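Local coordinates for DUTPase (Staphylococcus phage 11, PDB 4GV8), which hydrolyses dUTP to dUMP and pyrophosphate, a reaction that keeps uracil out of DNA, as a magnesium-binding trimer with a jelly-roll fold, at residues A25-F30 with L137-I142; A43-D48 with I90-D95; G59-R64 with K133-V138; T71-E76 with F108-E113. All coordinates share one frame; numbering follows the deposited sequence.

Interaction 1. Residues A25-F30 with L137-I142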
# COMPACT_ATOMS: atom_id res chain seq x y z
N ALA B 25 9.00 -13.64 6.00
CA ALA B 25 7.79 -13.05 6.56
C ALA B 25 6.52 -13.70 5.97
O ALA B 25 5.57 -14.01 6.70
CB ALA B 25 7.78 -11.50 6.33
N GLY B 26 6.51 -13.87 4.66
CA GLY B 26 5.29 -14.21 3.96
C GLY B 26 5.19 -15.66 3.47
O GLY B 26 6.21 -16.30 3.09
N TYR B 27 3.93 -16.11 3.45
CA TYR B 27 3.48 -17.30 2.72
C TYR B 27 3.00 -16.81 1.34
O TYR B 27 2.11 -15.96 1.23
CB TYR B 27 2.35 -18.04 3.43
CG TYR B 27 2.65 -18.30 4.88
CD1 TYR B 27 3.05 -19.56 5.29
CD2 TYR B 27 2.57 -17.28 5.83
CE1 TYR B 27 3.33 -19.81 6.60
CE2 TYR B 27 2.87 -17.51 7.16
CZ TYR B 27 3.22 -18.80 7.54
OH TYR B 27 3.54 -19.07 8.84
N ASP B 28 3.66 -17.32 0.31
CA ASP B 28 3.30 -17.04 -1.05
C ASP B 28 1.97 -17.67 -1.37
O ASP B 28 1.64 -18.77 -0.96
CB ASP B 28 4.40 -17.47 -2.00
CG ASP B 28 5.61 -16.54 -1.93
OD1 ASP B 28 5.45 -15.28 -1.83
OD2 ASP B 28 6.73 -17.07 -2.02
N ILE B 29 1.17 -16.89 -2.09
CA ILE B 29 -0.21 -17.18 -2.35
C ILE B 29 -0.36 -17.30 -3.88
O ILE B 29 0.19 -16.46 -4.62
CB ILE B 29 -1.13 -16.05 -1.83
CG1 ILE B 29 -1.03 -15.90 -0.32
CG2 ILE B 29 -2.56 -16.32 -2.22
CD1 ILE B 29 -1.82 -16.98 0.43
N PHE B 30 -1.15 -18.30 -4.31
CA PHE B 30 -1.30 -18.66 -5.72
C PHE B 30 -2.68 -18.36 -6.24
O PHE B 30 -3.67 -18.52 -5.54
CB PHE B 30 -0.95 -20.14 -5.97
CG PHE B 30 0.40 -20.54 -5.45
CD1 PHE B 30 1.50 -20.56 -6.28
CD2 PHE B 30 0.56 -20.91 -4.11
CE1 PHE B 30 2.74 -20.91 -5.81
CE2 PHE B 30 1.81 -21.24 -3.62
CZ PHE B 30 2.90 -21.24 -4.46
N LEU B 137 1.22 -13.47 1.99
CA LEU B 137 0.41 -13.28 3.21
C LEU B 137 1.36 -13.22 4.40
O LEU B 137 2.07 -14.19 4.72
CB LEU B 137 -0.58 -14.47 3.40
CG LEU B 137 -1.51 -14.32 4.63
CD1 LEU B 137 -2.53 -13.16 4.45
CD2 LEU B 137 -2.15 -15.68 5.00
N VAL B 138 1.41 -12.03 5.03
CA VAL B 138 2.25 -11.79 6.20
C VAL B 138 1.28 -11.59 7.38
O VAL B 138 0.34 -10.82 7.28
CB VAL B 138 3.11 -10.53 5.99
CG1 VAL B 138 3.96 -10.25 7.27
CG2 VAL B 138 3.94 -10.72 4.73
N ILE B 139 1.53 -12.27 8.50
CA ILE B 139 0.66 -12.20 9.69
C ILE B 139 1.41 -11.50 10.85
O ILE B 139 2.57 -11.84 11.18
CB ILE B 139 0.17 -13.58 10.17
CG1 ILE B 139 -0.58 -14.36 9.00
CG2 ILE B 139 -0.78 -13.36 11.36
CD1 ILE B 139 -0.34 -15.85 8.88
N VAL B 140 0.74 -10.50 11.44
CA VAL B 140 1.35 -9.64 12.40
C VAL B 140 0.39 -9.52 13.58
O VAL B 140 -0.83 -9.56 13.41
CB VAL B 140 1.71 -8.24 11.79
CG1 VAL B 140 2.58 -8.39 10.52
CG2 VAL B 140 0.45 -7.47 11.52
N PRO B 141 0.94 -9.44 14.79
CA PRO B 141 0.04 -9.26 15.95
C PRO B 141 -0.56 -7.85 15.91
O PRO B 141 0.05 -6.96 15.31
CB PRO B 141 0.98 -9.43 17.14
CG PRO B 141 2.29 -8.94 16.61
CD PRO B 141 2.35 -9.51 15.21
N ILE B 142 -1.75 -7.69 16.52
CA ILE B 142 -2.43 -6.41 16.59
C ILE B 142 -2.85 -6.09 18.01
O ILE B 142 -2.84 -6.96 18.87
CB ILE B 142 -3.66 -6.34 15.65
CG1 ILE B 142 -4.63 -7.51 15.92
CG2 ILE B 142 -3.18 -6.27 14.22
CD1 ILE B 142 -5.92 -7.49 15.16
O HOH W 1 3.78 -14.17 8.60

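Interaction 2. Residues A43-D48 with I90-D95. With MG (magnesium ion), chain H.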
# COMPACT_ATOMS: atom_id res chain seq x y z
N ALA B 43 -9.81 -6.37 -11.02
CA ALA B 43 -10.41 -7.65 -10.68
C ALA B 43 -10.02 -8.02 -9.24
O ALA B 43 -9.04 -7.47 -8.64
CB ALA B 43 -9.90 -8.73 -11.64
N VAL B 44 -10.78 -8.97 -8.70
CA VAL B 44 -10.43 -9.71 -7.46
C VAL B 44 -10.17 -11.13 -7.95
O VAL B 44 -11.05 -11.80 -8.49
CB VAL B 44 -11.56 -9.70 -6.37
CG1 VAL B 44 -11.16 -10.49 -5.12
CG2 VAL B 44 -11.97 -8.25 -6.03
N ILE B 45 -8.91 -11.51 -7.82
CA ILE B 45 -8.42 -12.79 -8.22
C ILE B 45 -8.61 -13.75 -7.04
O ILE B 45 -8.17 -13.49 -5.89
CB ILE B 45 -6.92 -12.77 -8.65
CG1 ILE B 45 -6.65 -11.68 -9.69
CG2 ILE B 45 -6.49 -14.16 -9.14
CD1 ILE B 45 -7.51 -11.68 -10.95
N LYS B 46 -9.26 -14.86 -7.33
CA LYS B 46 -9.54 -15.86 -6.29
C LYS B 46 -8.33 -16.74 -6.10
O LYS B 46 -7.71 -17.17 -7.06
CB LYS B 46 -10.76 -16.70 -6.65
CG LYS B 46 -12.01 -15.85 -6.80
N THR B 47 -8.05 -17.05 -4.83
CA THR B 47 -6.99 -17.97 -4.40
C THR B 47 -7.54 -19.40 -4.19
O THR B 47 -6.77 -20.40 -4.15
CB THR B 47 -6.40 -17.47 -3.04
OG1 THR B 47 -7.44 -17.45 -2.03
CG2 THR B 47 -5.89 -16.07 -3.20
N ASP B 48 -8.86 -19.46 -4.02
CA ASP B 48 -9.56 -20.64 -3.49
C ASP B 48 -8.91 -21.20 -2.20
O ASP B 48 -8.80 -22.41 -1.96
CB ASP B 48 -9.74 -21.72 -4.59
CG ASP B 48 -10.75 -21.31 -5.65
OD1 ASP B 48 -11.47 -20.29 -5.49
OD2 ASP B 48 -10.87 -22.03 -6.63
N ILE B 90 -7.46 -11.55 -4.07
CA ILE B 90 -6.38 -10.62 -4.41
C ILE B 90 -6.91 -9.43 -5.27
O ILE B 90 -7.33 -9.60 -6.42
CB ILE B 90 -5.24 -11.35 -5.16
CG1 ILE B 90 -4.55 -12.41 -4.25
CG2 ILE B 90 -4.20 -10.35 -5.68
CD1 ILE B 90 -3.64 -13.43 -4.97
N ASN B 91 -6.89 -8.25 -4.65
CA ASN B 91 -7.43 -6.99 -5.14
C ASN B 91 -6.40 -6.30 -6.06
O ASN B 91 -5.47 -5.66 -5.57
CB ASN B 91 -7.72 -6.13 -3.90
CG ASN B 91 -8.60 -4.91 -4.17
OD1 ASN B 91 -8.95 -4.58 -5.31
ND2 ASN B 91 -8.97 -4.22 -3.07
N ILE B 92 -6.61 -6.43 -7.37
CA ILE B 92 -5.63 -6.11 -8.45
C ILE B 92 -6.18 -5.11 -9.46
O ILE B 92 -7.39 -5.01 -9.62
CB ILE B 92 -5.10 -7.41 -9.09
CG1 ILE B 92 -3.66 -7.25 -9.56
CG2 ILE B 92 -5.99 -7.98 -10.21
CD1 ILE B 92 -3.00 -8.59 -9.75
N LYS B 93 -5.28 -4.29 -10.01
CA LYS B 93 -5.51 -3.38 -11.12
C LYS B 93 -4.31 -3.52 -12.08
O LYS B 93 -3.15 -3.63 -11.64
CB LYS B 93 -5.59 -1.93 -10.64
CG LYS B 93 -5.72 -0.95 -11.80
CD LYS B 93 -6.03 0.44 -11.33
CE LYS B 93 -6.21 1.39 -12.51
NZ LYS B 93 -6.24 2.84 -12.19
N ASN B 94 -4.57 -3.51 -13.38
CA ASN B 94 -3.51 -3.25 -14.35
C ASN B 94 -3.47 -1.75 -14.50
O ASN B 94 -4.38 -1.17 -15.13
CB ASN B 94 -3.82 -3.97 -15.66
CG ASN B 94 -2.74 -3.78 -16.71
OD1 ASN B 94 -1.86 -2.96 -16.52
ND2 ASN B 94 -2.88 -4.47 -17.89
N ASP B 95 -2.45 -1.10 -13.90
CA ASP B 95 -2.34 0.37 -13.95
C ASP B 95 -1.54 0.93 -15.18
O ASP B 95 -1.20 2.13 -15.23
CB ASP B 95 -1.79 0.96 -12.64
CG ASP B 95 -2.20 2.39 -12.49
OD1 ASP B 95 -3.28 2.72 -13.04
OD2 ASP B 95 -1.48 3.19 -11.89
MG MG H . -2.70 5.26 -12.40
O HOH W 2 -2.00 4.71 -14.66
O HOH W 3 -4.83 5.41 -13.71
O HOH W 4 -2.40 7.61 -13.39

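Interaction 3. Residues G59-R64 with K133-V138. With DUP (2'-deoxyuridine 5'-alpha,beta-imido-triphosphate), chain L.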
# COMPACT_ATOMS: atom_id res chain seq x y z
N GLY B 59 -3.88 -10.62 9.01
CA GLY B 59 -3.17 -11.02 7.84
C GLY B 59 -3.10 -9.82 6.89
O GLY B 59 -4.05 -9.02 6.74
N LEU B 60 -1.97 -9.69 6.25
CA LEU B 60 -1.76 -8.68 5.21
C LEU B 60 -1.50 -9.41 3.92
O LEU B 60 -0.45 -10.06 3.73
CB LEU B 60 -0.57 -7.82 5.57
CG LEU B 60 -0.70 -7.09 6.92
CD1 LEU B 60 0.68 -6.48 7.20
CD2 LEU B 60 -1.85 -6.06 6.89
N LEU B 61 -2.49 -9.34 3.05
CA LEU B 61 -2.41 -9.99 1.78
C LEU B 61 -1.86 -8.95 0.79
O LEU B 61 -2.52 -7.97 0.43
CB LEU B 61 -3.82 -10.49 1.38
CG LEU B 61 -3.98 -11.19 0.04
CD1 LEU B 61 -3.14 -12.45 0.02
CD2 LEU B 61 -5.47 -11.44 -0.24
N THR B 62 -0.63 -9.20 0.33
CA THR B 62 0.21 -8.14 -0.14
C THR B 62 1.06 -8.54 -1.34
O THR B 62 1.23 -9.73 -1.69
CB THR B 62 1.06 -7.63 1.06
OG1 THR B 62 1.53 -6.29 0.79
CG2 THR B 62 2.19 -8.59 1.43
N SER B 63 1.58 -7.55 -2.01
CA SER B 63 2.34 -7.74 -3.25
C SER B 63 3.68 -8.47 -3.00
O SER B 63 4.24 -8.43 -1.89
CB SER B 63 2.63 -6.37 -3.88
OG SER B 63 3.60 -5.62 -3.06
N ARG B 64 4.19 -9.09 -4.07
CA ARG B 64 5.58 -9.56 -4.18
C ARG B 64 6.37 -8.50 -4.93
O ARG B 64 5.85 -7.87 -5.85
CB ARG B 64 5.64 -10.92 -4.89
CG ARG B 64 4.81 -12.00 -4.18
CD ARG B 64 4.94 -13.38 -4.85
NE ARG B 64 6.33 -13.74 -4.99
CZ ARG B 64 6.85 -14.33 -6.05
NH1 ARG B 64 6.06 -14.68 -7.05
NH2 ARG B 64 8.15 -14.63 -6.07
N LYS B 133 2.15 -17.46 -8.72
CA LYS B 133 2.55 -17.00 -7.36
C LYS B 133 2.47 -15.44 -7.36
O LYS B 133 3.44 -14.73 -7.65
CB LYS B 133 3.94 -17.49 -7.04
CG LYS B 133 4.28 -17.40 -5.55
CD LYS B 133 5.76 -17.63 -5.29
CE LYS B 133 6.11 -19.09 -5.26
NZ LYS B 133 7.60 -19.18 -5.39
N LEU B 134 1.24 -14.96 -7.13
CA LEU B 134 0.83 -13.60 -7.43
C LEU B 134 0.96 -12.61 -6.24
O LEU B 134 1.13 -11.41 -6.45
CB LEU B 134 -0.64 -13.65 -7.89
CG LEU B 134 -1.30 -12.33 -8.29
CD1 LEU B 134 -0.50 -11.67 -9.40
CD2 LEU B 134 -2.78 -12.46 -8.68
N ALA B 135 0.81 -13.11 -5.03
CA ALA B 135 0.86 -12.30 -3.77
C ALA B 135 1.48 -13.10 -2.64
O ALA B 135 1.88 -14.27 -2.82
CB ALA B 135 -0.54 -11.82 -3.36
N GLN B 136 1.57 -12.47 -1.47
CA GLN B 136 2.02 -13.13 -0.23
C GLN B 136 1.20 -12.65 0.95
O GLN B 136 0.55 -11.62 0.90
CB GLN B 136 3.51 -12.96 0.04
CG GLN B 136 3.94 -11.53 0.35
CD GLN B 136 5.44 -11.32 0.27
OE1 GLN B 136 5.94 -10.33 -0.31
NE2 GLN B 136 6.16 -12.25 0.82
N LEU B 137 1.22 -13.47 1.99
CA LEU B 137 0.41 -13.28 3.21
C LEU B 137 1.36 -13.22 4.40
O LEU B 137 2.07 -14.19 4.72
CB LEU B 137 -0.58 -14.47 3.40
CG LEU B 137 -1.51 -14.32 4.63
CD1 LEU B 137 -2.53 -13.16 4.45
CD2 LEU B 137 -2.15 -15.68 5.00
N VAL B 138 1.41 -12.03 5.03
CA VAL B 138 2.25 -11.79 6.20
C VAL B 138 1.28 -11.59 7.38
O VAL B 138 0.34 -10.82 7.28
CB VAL B 138 3.11 -10.53 5.99
CG1 VAL B 138 3.96 -10.25 7.27
CG2 VAL B 138 3.94 -10.72 4.73
O4 DUP L . 10.37 -2.82 -2.19
C4 DUP L . 11.21 -3.81 -1.85
C5 DUP L . 10.75 -5.09 -1.61
C6 DUP L . 11.65 -6.11 -1.27
N3 DUP L . 12.52 -3.56 -1.75
C2 DUP L . 13.40 -4.58 -1.45
O2 DUP L . 14.73 -4.28 -1.35
N1 DUP L . 12.97 -5.86 -1.23
C1' DUP L . 13.92 -6.95 -0.92
C2' DUP L . 13.80 -7.34 0.54
C3' DUP L . 13.02 -8.65 0.51
O3' DUP L . 13.42 -9.46 1.62
O4' DUP L . 13.58 -8.08 -1.75
C4' DUP L . 13.30 -9.23 -0.90
C5' DUP L . 12.17 -10.06 -1.49
O5' DUP L . 10.86 -9.49 -1.31
PA DUP L . 9.59 -10.31 -1.91
O1A DUP L . 8.45 -9.31 -1.85
O2A DUP L . 9.41 -11.65 -1.28
N3A DUP L . 10.03 -10.46 -3.53
PB DUP L . 9.84 -11.81 -4.54
O1B DUP L . 8.84 -12.72 -3.85
O2B DUP L . 9.47 -11.30 -5.92
O3B DUP L . 11.33 -12.51 -4.56
PG DUP L . 12.01 -13.68 -3.59
O2G DUP L . 11.12 -13.97 -2.37
O1G DUP L . 11.92 -14.75 -4.60
O3G DUP L . 13.35 -13.06 -3.32
O HOH W 5 2.39 -9.14 -6.49

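Interaction 4. Residues T71-E76 with F108-E113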
# COMPACT_ATOMS: atom_id res chain seq x y z
N THR B 71 5.97 -5.29 -13.32
CA THR B 71 4.75 -5.27 -14.10
C THR B 71 3.88 -4.08 -13.69
O THR B 71 4.18 -3.35 -12.74
CB THR B 71 3.94 -6.62 -13.96
OG1 THR B 71 3.36 -6.65 -12.67
CG2 THR B 71 4.85 -7.91 -14.19
N HIS B 72 2.78 -3.91 -14.40
CA HIS B 72 1.79 -2.88 -14.03
C HIS B 72 0.75 -3.36 -13.11
O HIS B 72 -0.25 -2.65 -12.87
CB HIS B 72 1.15 -2.36 -15.31
CG HIS B 72 2.09 -1.56 -16.12
ND1 HIS B 72 2.55 -0.35 -15.71
CD2 HIS B 72 2.73 -1.84 -17.34
CE1 HIS B 72 3.37 0.14 -16.64
NE2 HIS B 72 3.49 -0.78 -17.64
N LEU B 73 0.92 -4.60 -12.63
CA LEU B 73 -0.06 -5.24 -11.77
C LEU B 73 0.12 -4.76 -10.34
O LEU B 73 1.14 -5.06 -9.71
CB LEU B 73 0.07 -6.73 -11.85
CG LEU B 73 -0.24 -7.39 -13.20
CD1 LEU B 73 0.08 -8.87 -13.05
CD2 LEU B 73 -1.70 -7.16 -13.67
N VAL B 74 -0.86 -3.97 -9.88
CA VAL B 74 -0.86 -3.30 -8.57
C VAL B 74 -1.89 -4.05 -7.72
O VAL B 74 -3.08 -4.09 -8.03
CB VAL B 74 -1.23 -1.78 -8.65
CG1 VAL B 74 -1.24 -1.11 -7.26
CG2 VAL B 74 -0.32 -1.00 -9.60
N ILE B 75 -1.41 -4.61 -6.62
CA ILE B 75 -2.22 -5.22 -5.63
C ILE B 75 -2.37 -4.27 -4.43
O ILE B 75 -1.36 -3.86 -3.82
CB ILE B 75 -1.64 -6.60 -5.15
CG1 ILE B 75 -1.59 -7.59 -6.35
CG2 ILE B 75 -2.40 -7.13 -3.90
CD1 ILE B 75 -0.74 -8.84 -6.13
N GLU B 76 -3.64 -3.99 -4.08
CA GLU B 76 -3.96 -3.27 -2.86
C GLU B 76 -3.91 -4.30 -1.73
O GLU B 76 -4.68 -5.28 -1.71
CB GLU B 76 -5.34 -2.63 -2.93
CG GLU B 76 -5.71 -1.96 -1.60
CD GLU B 76 -4.95 -0.64 -1.36
OE1 GLU B 76 -5.24 0.02 -0.35
OE2 GLU B 76 -4.08 -0.24 -2.17
N PHE B 108 1.57 -10.30 -21.66
CA PHE B 108 2.51 -10.35 -20.56
C PHE B 108 1.99 -11.26 -19.48
O PHE B 108 0.76 -11.36 -19.23
CB PHE B 108 2.75 -8.97 -20.01
CG PHE B 108 3.51 -8.06 -20.97
CD1 PHE B 108 2.88 -6.98 -21.57
CD2 PHE B 108 4.83 -8.29 -21.24
CE1 PHE B 108 3.59 -6.16 -22.44
CE2 PHE B 108 5.56 -7.45 -22.08
CZ PHE B 108 4.93 -6.39 -22.69
N ASP B 109 2.94 -11.94 -18.86
CA ASP B 109 2.72 -12.65 -17.62
C ASP B 109 3.33 -11.88 -16.42
O ASP B 109 3.90 -10.76 -16.58
CB ASP B 109 3.24 -14.09 -17.73
CG ASP B 109 4.75 -14.19 -17.95
OD1 ASP B 109 5.56 -13.32 -17.49
OD2 ASP B 109 5.10 -15.20 -18.58
N ILE B 110 3.17 -12.48 -15.24
CA ILE B 110 3.56 -11.86 -13.97
C ILE B 110 5.10 -11.81 -13.77
O ILE B 110 5.54 -11.15 -12.87
CB ILE B 110 2.85 -12.51 -12.73
CG1 ILE B 110 3.33 -13.97 -12.51
CG2 ILE B 110 1.35 -12.40 -12.87
CD1 ILE B 110 3.23 -14.52 -11.08
N LYS B 111 5.89 -12.50 -14.60
CA LYS B 111 7.37 -12.35 -14.64
C LYS B 111 7.82 -11.17 -15.57
O LYS B 111 9.03 -10.88 -15.73
CB LYS B 111 8.02 -13.69 -15.10
N GLY B 112 6.85 -10.52 -16.23
CA GLY B 112 7.19 -9.50 -17.25
C GLY B 112 7.67 -10.03 -18.61
O GLY B 112 8.20 -9.27 -19.40
N GLU B 113 7.48 -11.33 -18.86
CA GLU B 113 7.79 -11.97 -20.14
C GLU B 113 6.55 -12.04 -21.02
O GLU B 113 5.42 -11.83 -20.54
CB GLU B 113 8.29 -13.39 -19.95
CG GLU B 113 9.59 -13.56 -19.20
CD GLU B 113 9.67 -14.95 -18.54
OE1 GLU B 113 8.80 -15.82 -18.82
OE2 GLU B 113 10.59 -15.16 -17.72

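Interaction 1. Residues A25-F30 with L137-I142
Y27 and L137 face each other as an antiparallel hydrogen-bonded pair, joining strands 26-30 and 133-141 in the jelly-roll of the dUTPase. The tight part of the contact lies round this pair. Y27 N donates to L137 O over 3.0 Å, almost straight at 164°, and L137 N returns a more bent bond of 2.8 Å to Y27 O. Two further groups crowd the same acceptor: G26 CA makes a CA-H...O contact with L137 O at 3.3 Å, and the edge of the Y27 ring, at CD2, lies 3.3 Å from L137 O. A chi1 of -49° swings the ring beside its own backbone N, which brings that edge to the carbonyl. Next along the strand, I29 CG1 rests on L137 CB at 4.0 Å, two branched aliphatic chains packing where both residues are buried. Glycine fits at 26 because a beta carbon there would press on V138; instead the bare G26 CA is covered by V138 CG2 at 3.8 Å.

Towards A25 the two strands part and the packing thins to single touches, one being the tip of I139 against the Y27 ring. The second subunit closes in here: the phenol oxygen of Y27 is hydrogen-bonded to P145 O of that subunit, so tyrosine serves both the sheet and the trimer. Where the strands have separated, a water takes over from direct pairing: it donates to A25 O at 2.6 Å and accepts from I139 N at 2.9 Å.

Interaction 2. Residues A43-D48 with I90-D95
I45 and I90 stand across from each other, CB to CB 4.1 Å, and their side chains leave the sheet on the same side as those of A43 and I92. Beside them I45 lies slantwise to I92, its CG1 meeting I92 CG2 at 3.8 Å. That same I92 CG2 also sits 3.5 Å from A43 O, and the small A43 CB meets the same methyl at 4.2 Å. At the far end T47 and I90 meet almost at right angles, T47 CG2 touching I90 CD1 at 3.9 Å. A chi1 of -51° turns I45 CG1 beside its backbone N, where it meets I92. The threonine uses its two branches differently: the methyl packs, and OG1 bonds to L88 O.

These are antiparallel strands, 42-46 at one end of the sheet of this chain's jelly-roll and 89-94 next to it, and the isoleucines fill its interior, where L134 and I75 also pack. Four backbone bonds hold the register; I90 N to I45 O is the straightest, 2.8 Å at 172°. V44 and N91 point to the opposite face, where N91 lines the nucleotide pocket. Beyond the paired part, K93 NZ forms salt bridges with D95 OD1, 3.1 Å away and met from above the carboxylate plane, and with D95 of the third subunit. D95 OD2 binds magnesium at 2.5 Å, with OD1 also bonded, beside three waters and D95 of both other subunits.

Interaction 3. Residues G59-R64 with K133-V138
R64 loses the most surface to this contact, and its guanidinium is gripped from several sides. NH1 donates to K133 O at 2.7 Å, the carbonyl lying in the guanidinium plane. K133 CD lies over the centre of that plane, 3.4 Å above it, with the lysine chain crossing at about a right angle. A bend at chi3, 53°, brings the flat group round to this position. Along another part of the edge NE and NH2 both bond to O1B of the bound nucleotide analogue, at 2.9 and 3.0 Å. R64 also stands at the N-cap of helix 65-70.

Q136 comes next. Its backbone pairs with T62 in both directions, T62 N to Q136 O being 2.8 Å, and its side chain runs alongside that of T62, CG to CG2 3.6 Å, both pointing the same way. Threonine suits the spot: the methyl packs while OG1 bonds to T77 OG1. The end of Q136 extends towards the alpha-phosphate.

V138, the third, forms a hydrogen-bonded pair with L60, and the antiparallel pairing of jelly-roll strands 57-63 and 133-141 runs on beyond it to V140. On the other flank of strand 133-141, L134 and A135 both face I29 of strand 26-30, a classic beta bulge, and a water links L134 O to R64 N.

R64 thus extends from the end of the paired strands to the phosphates. With NH1 held by a backbone carbonyl and NE and NH2 turned to one beta-phosphate oxygen, this arrangement is consistent with R64 positioning the triphosphate, and the nearby K133 probably adds to the positive surroundings of that anion.

Interaction 4. Residues T71-E76 with F108-E113
The hydroxyl oxygen of T71, whose methyl forms much of this contact, is held by two backbone groups: T71 OG1 accepts from L73 N at 3.2 Å, an ST turn, and is also hydrogen-bonded to V67 O. This fixes the side chain at chi1 73°, with OG1 between the backbone N and the carbonyl carbon, and so aims the other branch, CG2, at the loop 108-113. That methyl lies 3.6 Å from I110 O and 3.8 Å from D109 O. Threonine suits the place because the hydroxyl bonds back to the helix and on to L73 N while the methyl packs.

The second touch is purely apolar. L73 CD1 meets I110 CG2 at 3.8 Å, the two side chains crossing at about a right angle, so that a branch tip of each does the work.

The loop is held in shape from within. D109 to G112 is a type I beta turn closed by G112 N to D109 O at 3.0 Å, and D109 OD1 accepts from E113 N at 3.1 Å, from above its carboxylate plane, with a weak bond from K111 N. At G112, phi 77°, a beta carbon would be jammed against the carbonyl O of K111, so glycine suits the place.

T71 is the first residue beyond helix 65-70 and leads into strand 73-80, while the turn joins strands 106-108 and 114-117; Y126 of strand 126-128 packs on both T71 and L73, and I110 reaches L134 of strand 133-141.

In the fold
Interactions 1 and 3, with centres 6 Å apart, lie on the two sides of strand 133-141, which pairs with 26-30 and 57-63. Across the same antiparallel sheet comes strand 73-80 of interaction 4, then 89-94 and 42-46 of interaction 2. L134 packs against I45, I90, I92, I75 and I110, tying interactions 2, 3 and 4 into one interior. Interactions 1 and 4, about 20 Å between centres, do not touch. Along the chain the segments of interaction 2 alternate with those of 3 and of 4, while 4 lies within the spans of 1 and 3. These contacts thus join distant parts of the chain in one jelly-roll, which presents residues to nucleotide and metal at the trimer interfaces.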